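Geranyltranstransferase (Agrobacterium tumefaciens, PDB 2H8O) probably catalyses the condensation of geranyl diphosphate with isopentenyl diphosphate to farnesyl diphosphate, as a dimeric, mainly helical prenyl synthase. Local coordinates at residues L88-V93 and L225-C230; R177-L181 and A232-G238; L249-K253 and Q305-A309. All blocks are in the same frame, centred on the assembly; numbering follows the deposited sequence.

Interaction 1 (L88-V93 and L225-C230); sequences LRPFLV and LLRFAC
Leu226 reaches across from 225-230 with its CD2 methyl and sets it among three side chains of 88-93. Leu92 meets it with CD1, 3.6 Å from Leu226 CD2, the two side chains passing at a slant, whereas Leu88 approaches the same methyl at about a right angle. Arg89 supplies the third wall with its extended aliphatic stem, Arg89 CG standing 3.8 Å from Leu226 CD2. The methyl also lies over one face of the Arg89 guanidinium, toward its rim, while CB of Leu225 sits at the edge of that group. One turn on, the helices come close because Ala229 is small: its CB rests 3.7 Å from Leu92 CB. In Val93 CG1 is anti to the backbone N (chi1 177°), which leaves CG2 beside that N and against Ala229. Val93 CA makes a CH···O contact of 3.4 Å with Ala229 O, a buried carbonyl oxygen that has no hydrogen-bond partner in the model. The two segments run at 29° to each other, 8.2 Å apart at their axes, deep in the mainly helical prenyl synthase fold. Helix 104-125 packs on Arg89 and Ala229, helix 321-331 on Leu88 and Leu92, and helix 175-189 on Phe228.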
ATOM      1  N   LEU A  88       5.159  16.605  11.182  1.00 15.55           N
ATOM      2  CA  LEU A  88       6.472  16.963  10.638  1.00 16.05           C
ATOM      3  C   LEU A  88       6.656  16.495   9.200  1.00 15.30           C
ATOM      4  O   LEU A  88       7.272  17.189   8.384  1.00 15.30           O
ATOM      5  CB  LEU A  88       7.583  16.382  11.513  1.00 16.59           C
ATOM      6  CG  LEU A  88       8.994  16.648  11.020  1.00 17.60           C
ATOM      7  CD1 LEU A  88       9.287  18.139  11.016  1.00 18.91           C
ATOM      8  CD2 LEU A  88      10.018  15.880  11.854  1.00 18.33           C
ATOM      9  N   ARG A  89       6.186  15.290   8.878  1.00 15.64           N
ATOM     10  CA  ARG A  89       6.432  14.764   7.530  1.00 15.84           C
ATOM     11  C   ARG A  89       5.724  15.612   6.430  1.00 16.28           C
ATOM     12  O   ARG A  89       6.376  16.048   5.475  1.00 16.61           O
ATOM     13  CB  ARG A  89       6.119  13.267   7.465  1.00 16.43           C
ATOM     14  CG  ARG A  89       7.144  12.499   8.295  1.00 16.64           C
ATOM     15  CD  ARG A  89       6.734  11.081   8.623  1.00 15.61           C
ATOM     16  NE  ARG A  89       7.630  10.479   9.617  1.00 16.96           N
ATOM     17  CZ  ARG A  89       7.593  10.747  10.918  1.00 16.75           C
ATOM     18  NH1 ARG A  89       6.701  11.607  11.426  1.00 18.81           N
ATOM     19  NH2 ARG A  89       8.447  10.151  11.732  1.00 18.77           N
ATOM     20  N   PRO A  90       4.408  15.874   6.576  1.00 16.38           N
ATOM     21  CA  PRO A  90       3.790  16.832   5.662  1.00 16.35           C
ATOM     22  C   PRO A  90       4.448  18.215   5.644  1.00 15.88           C
ATOM     23  O   PRO A  90       4.543  18.831   4.590  1.00 16.03           O
ATOM     24  CB  PRO A  90       2.347  16.945   6.163  1.00 17.35           C
ATOM     25  CG  PRO A  90       2.169  15.968   7.182  1.00 17.80           C
ATOM     26  CD  PRO A  90       3.422  15.233   7.464  1.00 16.57           C
ATOM     27  N   PHE A  91       4.892  18.695   6.804  1.00 15.96           N
ATOM     28  CA  PHE A  91       5.580  19.969   6.880  1.00 15.80           C
ATOM     29  C   PHE A  91       6.764  19.973   5.919  1.00 15.54           C
ATOM     30  O   PHE A  91       6.976  20.929   5.149  1.00 15.89           O
ATOM     31  CB  PHE A  91       6.057  20.244   8.307  1.00 17.12           C
ATOM     32  CG  PHE A  91       7.021  21.371   8.406  1.00 17.03           C
ATOM     33  CD1 PHE A  91       6.594  22.658   8.689  1.00 18.51           C
ATOM     34  CD2 PHE A  91       8.377  21.156   8.200  1.00 18.98           C
ATOM     35  CE1 PHE A  91       7.525  23.697   8.772  1.00 20.42           C
ATOM     36  CE2 PHE A  91       9.283  22.201   8.280  1.00 20.58           C
ATOM     37  CZ  PHE A  91       8.858  23.445   8.567  1.00 21.39           C
ATOM     38  N   LEU A  92       7.547  18.891   5.964  1.00 15.34           N
ATOM     39  CA  LEU A  92       8.758  18.809   5.157  1.00 15.50           C
ATOM     40  C   LEU A  92       8.435  18.757   3.657  1.00 15.02           C
ATOM     41  O   LEU A  92       9.119  19.396   2.835  1.00 16.24           O
ATOM     42  CB  LEU A  92       9.621  17.613   5.585  1.00 14.98           C
ATOM     43  CG  LEU A  92      10.262  17.738   6.980  1.00 15.45           C
ATOM     44  CD1 LEU A  92      10.788  16.379   7.456  1.00 16.17           C
ATOM     45  CD2 LEU A  92      11.369  18.788   6.988  1.00 17.83           C
ATOM     46  N   VAL A  93       7.387  18.028   3.287  1.00 14.99           N
ATOM     47  CA  VAL A  93       6.941  18.003   1.890  1.00 15.23           C
ATOM     48  C   VAL A  93       6.532  19.413   1.410  1.00 15.33           C
ATOM     49  O   VAL A  93       7.031  19.941   0.386  1.00 16.06           O
ATOM     50  CB  VAL A  93       5.795  17.019   1.670  1.00 15.30           C
ATOM     51  CG1 VAL A  93       5.328  17.096   0.210  1.00 15.39           C
ATOM     52  CG2 VAL A  93       6.223  15.583   2.043  1.00 14.95           C
ATOM     53  N   LEU A 225      11.273   7.735   5.575  1.00 16.36           N
ATOM     54  CA  LEU A 225      10.106   8.606   5.341  1.00 16.31           C
ATOM     55  C   LEU A 225      10.488  10.084   5.384  1.00 16.33           C
ATOM     56  O   LEU A 225       9.896  10.886   4.680  1.00 16.82           O
ATOM     57  CB  LEU A 225       8.958   8.373   6.336  1.00 16.31           C
ATOM     58  CG  LEU A 225       8.230   7.045   6.213  1.00 17.19           C
ATOM     59  CD1 LEU A 225       6.866   7.166   6.870  1.00 18.62           C
ATOM     60  CD2 LEU A 225       8.059   6.600   4.762  1.00 16.78           C
ATOM     61  N   LEU A 226      11.467  10.425   6.223  1.00 16.52           N
ATOM     62  CA  LEU A 226      11.944  11.829   6.330  1.00 16.74           C
ATOM     63  C   LEU A 226      12.779  12.224   5.101  1.00 17.06           C
ATOM     64  O   LEU A 226      12.644  13.327   4.573  1.00 18.20           O
ATOM     65  CB  LEU A 226      12.664  12.058   7.663  1.00 16.22           C
ATOM     66  CG  LEU A 226      11.768  11.923   8.906  1.00 16.75           C
ATOM     67  CD1 LEU A 226      12.629  11.728  10.170  1.00 18.02           C
ATOM     68  CD2 LEU A 226      10.802  13.123   9.039  1.00 18.84           C
ATOM     69  N   ARG A 227      13.613  11.306   4.628  1.00 16.98           N
ATOM     70  CA  ARG A 227      14.305  11.435   3.353  1.00 16.81           C
ATOM     71  C   ARG A 227      13.316  11.667   2.204  1.00 16.54           C
ATOM     72  O   ARG A 227      13.440  12.621   1.429  1.00 16.66           O
ATOM     73  CB  ARG A 227      15.158  10.171   3.113  1.00 16.50           C
ATOM     74  CG  ARG A 227      15.895  10.141   1.792  1.00 17.45           C
ATOM     75  CD  ARG A 227      16.421   8.723   1.503  1.00 19.37           C
ATOM     76  NE  ARG A 227      15.347   7.845   1.031  1.00 19.36           N
ATOM     77  CZ  ARG A 227      15.262   6.533   1.232  1.00 22.22           C
ATOM     78  NH1 ARG A 227      16.159   5.888   1.969  1.00 22.72           N
ATOM     79  NH2 ARG A 227      14.229   5.869   0.724  1.00 21.65           N
ATOM     80  N   PHE A 228      12.327  10.785   2.116  1.00 16.39           N
ATOM     81  CA  PHE A 228      11.300  10.890   1.106  1.00 15.77           C
ATOM     82  C   PHE A 228      10.592  12.257   1.199  1.00 15.58           C
ATOM     83  O   PHE A 228      10.328  12.889   0.174  1.00 15.37           O
ATOM     84  CB  PHE A 228      10.266   9.767   1.242  1.00 16.59           C
ATOM     85  CG  PHE A 228       9.041  10.002   0.405  1.00 15.20           C
ATOM     86  CD1 PHE A 228       8.995   9.613  -0.928  1.00 16.19           C
ATOM     87  CD2 PHE A 228       7.951  10.666   0.935  1.00 14.31           C
ATOM     88  CE1 PHE A 228       7.882   9.888  -1.704  1.00 16.14           C
ATOM     89  CE2 PHE A 228       6.829  10.950   0.158  1.00 14.82           C
ATOM     90  CZ  PHE A 228       6.791  10.565  -1.156  1.00 15.55           C
ATOM     91  N   ALA A 229      10.254  12.703   2.405  1.00 14.90           N
ATOM     92  CA  ALA A 229       9.490  13.952   2.552  1.00 15.41           C
ATOM     93  C   ALA A 229      10.188  15.125   1.872  1.00 15.77           C
ATOM     94  O   ALA A 229       9.572  15.950   1.222  1.00 16.18           O
ATOM     95  CB  ALA A 229       9.279  14.266   4.020  1.00 15.36           C
ATOM     96  N   CYS A 230      11.496  15.176   2.033  1.00 15.75           N
ATOM     97  CA  CYS A 230      12.303  16.262   1.481  1.00 15.88           C
ATOM     98  C   CYS A 230      12.566  16.075   0.005  1.00 15.81           C
ATOM     99  O   CYS A 230      12.450  17.004  -0.771  1.00 15.86           O
ATOM    100  CB  CYS A 230      13.607  16.349   2.235  1.00 18.37           C
ATOM    101  SG  CYS A 230      13.360  16.866   3.969  1.00 15.98           S
TER

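Interaction 2 (R177-L181 and A232-G238); sequences RKAAL and AGAIIAG
Arg177 lies across the C-terminal end of helix 211-237. Its chain, extended from CG to NE with CG anti to the carbonyl carbon (chi1 -66°), passes the carbonyl of Ile235, so that Arg177 CD comes to 3.4 Å from Ile235 O. The guanidinium then donates from NH1 to Ile236 O at 2.9 Å. This bond is bent, with an N-H···O angle of 131°; the donor stands above the carbonyl plane, and the oxygen is tilted from the guanidinium plane. One face of the guanidinium rests on Gly238, whose CA lies 3.5 Å above the plane, over its centre. Gly238 closes the helix in a Schellman motif with positive phi, and a bare CA lets the flat group settle this closely. A positive charge beside the last carbonyls of a helix would be expected to interact well with the helix dipole. Helices 175-189 and 211-237 are neighbours in the prenyl synthase bundle, and here the two short segments run nearly antiparallel (162°), their axes 9.3 Å apart at closest. Farther along the first segment, Ala180 sets its CB 3.8 Å from Ile235 CG2. Leu181 then divides its branches. Leu181 CG and CD2 pack against Ile235 CG2, the two side chains lying alongside and pointing opposite ways, and Leu181 CD2 also meets Ala232 CB at 3.9 Å. The other methyl, Leu181 CD1, approaches Ile236 CG1 at 4.0 Å, with the side chains roughly perpendicular, on the side where Val110 of helix 104-125 touches both residues.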
ATOM      1  N   ARG A 177       5.689  12.608 -12.745  1.00 18.44           N
ATOM      2  CA  ARG A 177       6.055  12.965 -11.376  1.00 17.59           C
ATOM      3  C   ARG A 177       5.304  12.105 -10.334  1.00 17.43           C
ATOM      4  O   ARG A 177       5.880  11.690  -9.320  1.00 17.14           O
ATOM      5  CB  ARG A 177       5.838  14.463 -11.155  1.00 18.08           C
ATOM      6  CG  ARG A 177       6.765  15.315 -11.985  1.00 18.35           C
ATOM      7  CD  ARG A 177       6.490  16.799 -11.821  1.00 19.06           C
ATOM      8  NE  ARG A 177       7.164  17.566 -12.862  1.00 20.81           N
ATOM      9  CZ  ARG A 177       7.210  18.897 -12.906  1.00 21.98           C
ATOM     10  NH1 ARG A 177       6.670  19.630 -11.942  1.00 22.10           N
ATOM     11  NH2 ARG A 177       7.839  19.500 -13.914  1.00 22.54           N
ATOM     12  N   LYS A 178       4.029  11.830 -10.598  1.00 17.11           N
ATOM     13  CA  LYS A 178       3.236  10.891  -9.786  1.00 16.29           C
ATOM     14  C   LYS A 178       3.886   9.504  -9.745  1.00 16.20           C
ATOM     15  O   LYS A 178       4.072   8.939  -8.681  1.00 15.53           O
ATOM     16  CB  LYS A 178       1.811  10.803 -10.323  1.00 16.45           C
ATOM     17  CG  LYS A 178       0.985  12.053  -9.987  1.00 15.41           C
ATOM     18  CD  LYS A 178      -0.342  12.116 -10.737  1.00 16.58           C
ATOM     19  CE  LYS A 178      -1.318  13.086 -10.046  1.00 16.18           C
ATOM     20  NZ  LYS A 178      -2.393  13.572 -10.929  1.00 16.34           N
ATOM     21  N   ALA A 179       4.258   8.977 -10.906  1.00 15.67           N
ATOM     22  CA  ALA A 179       4.929   7.653 -10.952  1.00 15.63           C
ATOM     23  C   ALA A 179       6.216   7.661 -10.145  1.00 15.67           C
ATOM     24  O   ALA A 179       6.477   6.749  -9.371  1.00 15.24           O
ATOM     25  CB  ALA A 179       5.189   7.205 -12.394  1.00 15.20           C
ATOM     26  N   ALA A 180       7.025   8.714 -10.310  1.00 15.84           N
ATOM     27  CA  ALA A 180       8.276   8.836  -9.560  1.00 16.28           C
ATOM     28  C   ALA A 180       8.036   8.844  -8.058  1.00 16.05           C
ATOM     29  O   ALA A 180       8.778   8.243  -7.288  1.00 15.88           O
ATOM     30  CB  ALA A 180       9.006  10.108  -9.974  1.00 16.76           C
ATOM     31  N   LEU A 181       6.987   9.538  -7.631  1.00 14.97           N
ATOM     32  CA  LEU A 181       6.636   9.602  -6.218  1.00 15.48           C
ATOM     33  C   LEU A 181       6.144   8.250  -5.705  1.00 14.42           C
ATOM     34  O   LEU A 181       6.433   7.888  -4.570  1.00 15.63           O
ATOM     35  CB  LEU A 181       5.533  10.634  -6.002  1.00 15.74           C
ATOM     36  CG  LEU A 181       5.944  12.103  -6.069  1.00 15.25           C
ATOM     37  CD1 LEU A 181       4.717  12.984  -6.044  1.00 16.70           C
ATOM     38  CD2 LEU A 181       6.859  12.467  -4.936  1.00 16.66           C
ATOM     39  N   ALA A 232      10.750  14.475  -2.055  1.00 14.81           N
ATOM     40  CA  ALA A 232       9.474  14.653  -2.746  1.00 15.78           C
ATOM     41  C   ALA A 232       9.266  16.064  -3.276  1.00 15.36           C
ATOM     42  O   ALA A 232       8.646  16.246  -4.324  1.00 16.54           O
ATOM     43  CB  ALA A 232       8.317  14.269  -1.833  1.00 13.89           C
ATOM     44  N   GLY A 233       9.749  17.065  -2.547  1.00 16.24           N
ATOM     45  CA  GLY A 233       9.596  18.441  -2.999  1.00 17.07           C
ATOM     46  C   GLY A 233      10.269  18.675  -4.339  1.00 16.91           C
ATOM     47  O   GLY A 233       9.715  19.342  -5.227  1.00 18.54           O
ATOM     48  N   ALA A 234      11.479  18.129  -4.484  1.00 18.38           N
ATOM     49  CA  ALA A 234      12.221  18.184  -5.740  1.00 17.80           C
ATOM     50  C   ALA A 234      11.504  17.419  -6.855  1.00 18.23           C
ATOM     51  O   ALA A 234      11.416  17.903  -7.985  1.00 18.98           O
ATOM     52  CB  ALA A 234      13.633  17.646  -5.547  1.00 18.08           C
ATOM     53  N   ILE A 235      10.960  16.243  -6.548  1.00 17.64           N
ATOM     54  CA  ILE A 235      10.207  15.489  -7.552  1.00 17.35           C
ATOM     55  C   ILE A 235       8.961  16.273  -8.013  1.00 17.62           C
ATOM     56  O   ILE A 235       8.678  16.404  -9.213  1.00 18.59           O
ATOM     57  CB  ILE A 235       9.788  14.105  -7.017  1.00 17.11           C
ATOM     58  CG1 ILE A 235      11.029  13.272  -6.731  1.00 16.78           C
ATOM     59  CG2 ILE A 235       8.888  13.405  -8.025  1.00 17.40           C
ATOM     60  CD1 ILE A 235      10.699  11.955  -6.098  1.00 15.89           C
ATOM     61  N   ILE A 236       8.231  16.820  -7.053  1.00 17.55           N
ATOM     62  CA  ILE A 236       7.026  17.598  -7.331  1.00 17.07           C
ATOM     63  C   ILE A 236       7.371  18.865  -8.137  1.00 17.54           C
ATOM     64  O   ILE A 236       6.634  19.249  -9.026  1.00 17.52           O
ATOM     65  CB  ILE A 236       6.345  17.989  -6.012  1.00 17.07           C
ATOM     66  CG1 ILE A 236       5.732  16.742  -5.333  1.00 16.62           C
ATOM     67  CG2 ILE A 236       5.291  19.098  -6.242  1.00 15.96           C
ATOM     68  CD1 ILE A 236       5.376  16.940  -3.838  1.00 17.11           C
ATOM     69  N   ALA A 237       8.477  19.510  -7.791  1.00 17.79           N
ATOM     70  CA  ALA A 237       8.871  20.779  -8.434  1.00 19.45           C
ATOM     71  C   ALA A 237       9.460  20.554  -9.828  1.00 20.41           C
ATOM     72  O   ALA A 237       9.643  21.521 -10.588  1.00 21.91           O
ATOM     73  CB  ALA A 237       9.849  21.534  -7.561  1.00 19.37           C
ATOM     74  N   GLY A 238       9.760  19.307 -10.173  1.00 21.50           N
ATOM     75  CA  GLY A 238      10.377  18.973 -11.457  1.00 21.90           C
ATOM     76  C   GLY A 238      11.832  19.403 -11.514  1.00 22.50           C
ATOM     77  O   GLY A 238      12.328  19.821 -12.565  1.00 23.39           O
TER

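Interaction 3 (L249-K253 and Q305-A309); sequences LFGEK and QVAEA
Phe250 and Ala309 form the close-packed side of this contact. The ring meets the alanine through one edge: Phe250 CD1 lies 3.4 Å from Ala309 O, which sits in the plane of the ring, where the slightly positive ring hydrogens face a carbonyl oxygen. Phe250 CE1 packs 3.8 Å from Ala309 CB. With CG anti to the backbone N (chi1 179°), the ring leans over to the neighbouring helix, and Leu323 of helix 321-331 and Cys230 of helix 211-237 also touch it. Within the helical bundle of the prenyl synthase fold, 249-253 and 305-309 run almost antiparallel (162°) with their axes 9.4 Å apart. Next along the interface Lys253 CB rests 4.1 Å from Ala309 CB, and the packing gives way to polar groups. Beyond it the Lys253 chain bends at chi2 (-65°) and comes at a slant to the extended Glu308, where Lys253 NZ and Glu308 OE1 form a salt bridge of 3.1 Å whose hydrogen bond is weak. Lys253 CE stands just as near to that oxygen as NZ, so OE1 alone of the two carboxylate oxygens lies against the end of the lysine chain. Both residues are partly exposed, unlike the buried Phe250 and Ala309. Gln305, also buried, is hydrogen-bonded through OE1 to Ser257 OG of helix 241-267.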
ATOM      1  N   LEU A 249      19.668  14.390   0.300  1.00 17.77           N
ATOM      2  CA  LEU A 249      20.711  14.447   1.302  1.00 17.86           C
ATOM      3  C   LEU A 249      20.263  15.252   2.517  1.00 17.24           C
ATOM      4  O   LEU A 249      20.521  14.858   3.663  1.00 18.04           O
ATOM      5  CB  LEU A 249      21.990  15.045   0.717  1.00 18.30           C
ATOM      6  CG  LEU A 249      22.897  14.306  -0.231  1.00 22.77           C
ATOM      7  CD1 LEU A 249      24.147  15.157  -0.376  1.00 22.06           C
ATOM      8  CD2 LEU A 249      23.263  12.925   0.282  1.00 25.26           C
ATOM      9  N   PHE A 250      19.601  16.378   2.276  1.00 16.00           N
ATOM     10  CA  PHE A 250      19.056  17.188   3.368  1.00 16.06           C
ATOM     11  C   PHE A 250      18.104  16.330   4.218  1.00 15.37           C
ATOM     12  O   PHE A 250      18.160  16.334   5.453  1.00 15.74           O
ATOM     13  CB  PHE A 250      18.332  18.424   2.825  1.00 15.41           C
ATOM     14  CG  PHE A 250      17.728  19.280   3.898  1.00 15.66           C
ATOM     15  CD1 PHE A 250      18.494  20.197   4.611  1.00 14.69           C
ATOM     16  CD2 PHE A 250      16.391  19.156   4.221  1.00 15.91           C
ATOM     17  CE1 PHE A 250      17.913  20.980   5.608  1.00 16.57           C
ATOM     18  CE2 PHE A 250      15.822  19.920   5.223  1.00 16.77           C
ATOM     19  CZ  PHE A 250      16.579  20.832   5.908  1.00 16.80           C
ATOM     20  N   GLY A 251      17.246  15.568   3.548  1.00 16.40           N
ATOM     21  CA  GLY A 251      16.297  14.696   4.234  1.00 17.01           C
ATOM     22  C   GLY A 251      16.986  13.625   5.058  1.00 17.38           C
ATOM     23  O   GLY A 251      16.569  13.309   6.161  1.00 17.49           O
ATOM     24  N   GLU A 252      18.072  13.074   4.513  1.00 18.64           N
ATOM     25  CA  GLU A 252      18.901  12.133   5.283  1.00 19.09           C
ATOM     26  C   GLU A 252      19.463  12.788   6.565  1.00 19.67           C
ATOM     27  O   GLU A 252      19.409  12.195   7.635  1.00 20.05           O
ATOM     28  CB  GLU A 252      19.998  11.513   4.391  1.00 19.56           C
ATOM     29  CG  GLU A 252      19.401  10.620   3.306  1.00 20.02           C
ATOM     30  CD  GLU A 252      20.411   9.963   2.386  1.00 23.04           C
ATOM     31  OE1 GLU A 252      21.558  10.434   2.321  1.00 27.03           O
ATOM     32  OE2 GLU A 252      20.052   8.932   1.750  1.00 27.56           O
ATOM     33  N   LYS A 253      19.963  14.023   6.486  1.00 19.48           N
ATOM     34  CA  LYS A 253      20.467  14.704   7.698  1.00 20.23           C
ATOM     35  C   LYS A 253      19.347  14.985   8.716  1.00 20.48           C
ATOM     36  O   LYS A 253      19.528  14.826   9.932  1.00 21.00           O
ATOM     37  CB  LYS A 253      21.211  15.999   7.326  1.00 21.46           C
ATOM     38  CG  LYS A 253      22.441  15.801   6.432  1.00 24.98           C
ATOM     39  CD  LYS A 253      23.549  15.004   7.148  1.00 27.42           C
ATOM     40  CE  LYS A 253      24.663  14.531   6.220  1.00 28.65           C
ATOM     41  NZ  LYS A 253      25.441  13.403   6.848  1.00 30.78           N
ATOM     42  N   GLN A 305      25.345  17.566  12.263  1.00 27.98           N
ATOM     43  CA  GLN A 305      24.285  17.295  11.280  1.00 27.80           C
ATOM     44  C   GLN A 305      23.429  18.518  10.968  1.00 27.17           C
ATOM     45  O   GLN A 305      23.016  18.706   9.820  1.00 26.81           O
ATOM     46  CB  GLN A 305      23.412  16.125  11.740  1.00 28.28           C
ATOM     47  CG  GLN A 305      24.110  14.802  11.556  1.00 28.31           C
ATOM     48  CD  GLN A 305      23.538  13.699  12.390  1.00 29.06           C
ATOM     49  OE1 GLN A 305      22.545  13.882  13.101  1.00 32.88           O
ATOM     50  NE2 GLN A 305      24.155  12.528  12.306  1.00 28.92           N
ATOM     51  N   VAL A 306      23.170  19.359  11.968  1.00 26.51           N
ATOM     52  CA  VAL A 306      22.447  20.604  11.724  1.00 26.08           C
ATOM     53  C   VAL A 306      23.281  21.533  10.853  1.00 25.44           C
ATOM     54  O   VAL A 306      22.760  22.175   9.949  1.00 25.07           O
ATOM     55  CB  VAL A 306      22.068  21.352  13.033  1.00 26.37           C
ATOM     56  CG1 VAL A 306      21.525  22.723  12.714  1.00 26.29           C
ATOM     57  CG2 VAL A 306      21.054  20.552  13.821  1.00 26.84           C
ATOM     58  N   ALA A 307      24.579  21.613  11.141  1.00 24.20           N
ATOM     59  CA  ALA A 307      25.480  22.420  10.340  1.00 23.88           C
ATOM     60  C   ALA A 307      25.542  21.917   8.889  1.00 22.97           C
ATOM     61  O   ALA A 307      25.478  22.707   7.952  1.00 22.82           O
ATOM     62  CB  ALA A 307      26.877  22.403  10.962  1.00 23.27           C
ATOM     63  N   GLU A 308      25.645  20.605   8.716  1.00 23.08           N
ATOM     64  CA  GLU A 308      25.676  19.998   7.388  1.00 22.99           C
ATOM     65  C   GLU A 308      24.374  20.232   6.633  1.00 22.54           C
ATOM     66  O   GLU A 308      24.393  20.529   5.438  1.00 22.04           O
ATOM     67  CB  GLU A 308      25.944  18.501   7.484  1.00 22.99           C
ATOM     68  CG  GLU A 308      27.357  18.185   7.937  1.00 24.04           C
ATOM     69  CD  GLU A 308      27.556  16.738   8.272  1.00 24.33           C
ATOM     70  OE1 GLU A 308      26.571  15.966   8.254  1.00 30.36           O
ATOM     71  OE2 GLU A 308      28.714  16.354   8.539  1.00 28.94           O
ATOM     72  N   ALA A 309      23.259  20.078   7.341  1.00 22.36           N
ATOM     73  CA  ALA A 309      21.930  20.318   6.769  1.00 22.64           C
ATOM     74  C   ALA A 309      21.811  21.751   6.259  1.00 22.63           C
ATOM     75  O   ALA A 309      21.352  22.009   5.142  1.00 22.25           O
ATOM     76  CB  ALA A 309      20.840  20.024   7.821  1.00 22.25           C
TER

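In the fold
Helix 211-237 ties the first two contacts together: interaction 1 uses its 225-230 portion and interaction 2 its C-terminal end, with centres about 13 Å apart. They touch through Val93 and Ile236 and through Phe228 and Leu181, and their segments alternate along the chain. Interaction 3 comes later in the chain, on helices 241-267 and 295-312, its centre about 13 Å from that of interaction 1, which it meets where Cys230 packs on Gly251 and Arg227 lies beside Glu252. Interactions 2 and 3 do not touch, their centres being about 20 Å apart. Interaction 1, nearest the chain centre, thus bridges two more peripheral contacts of one continuous helical bundle.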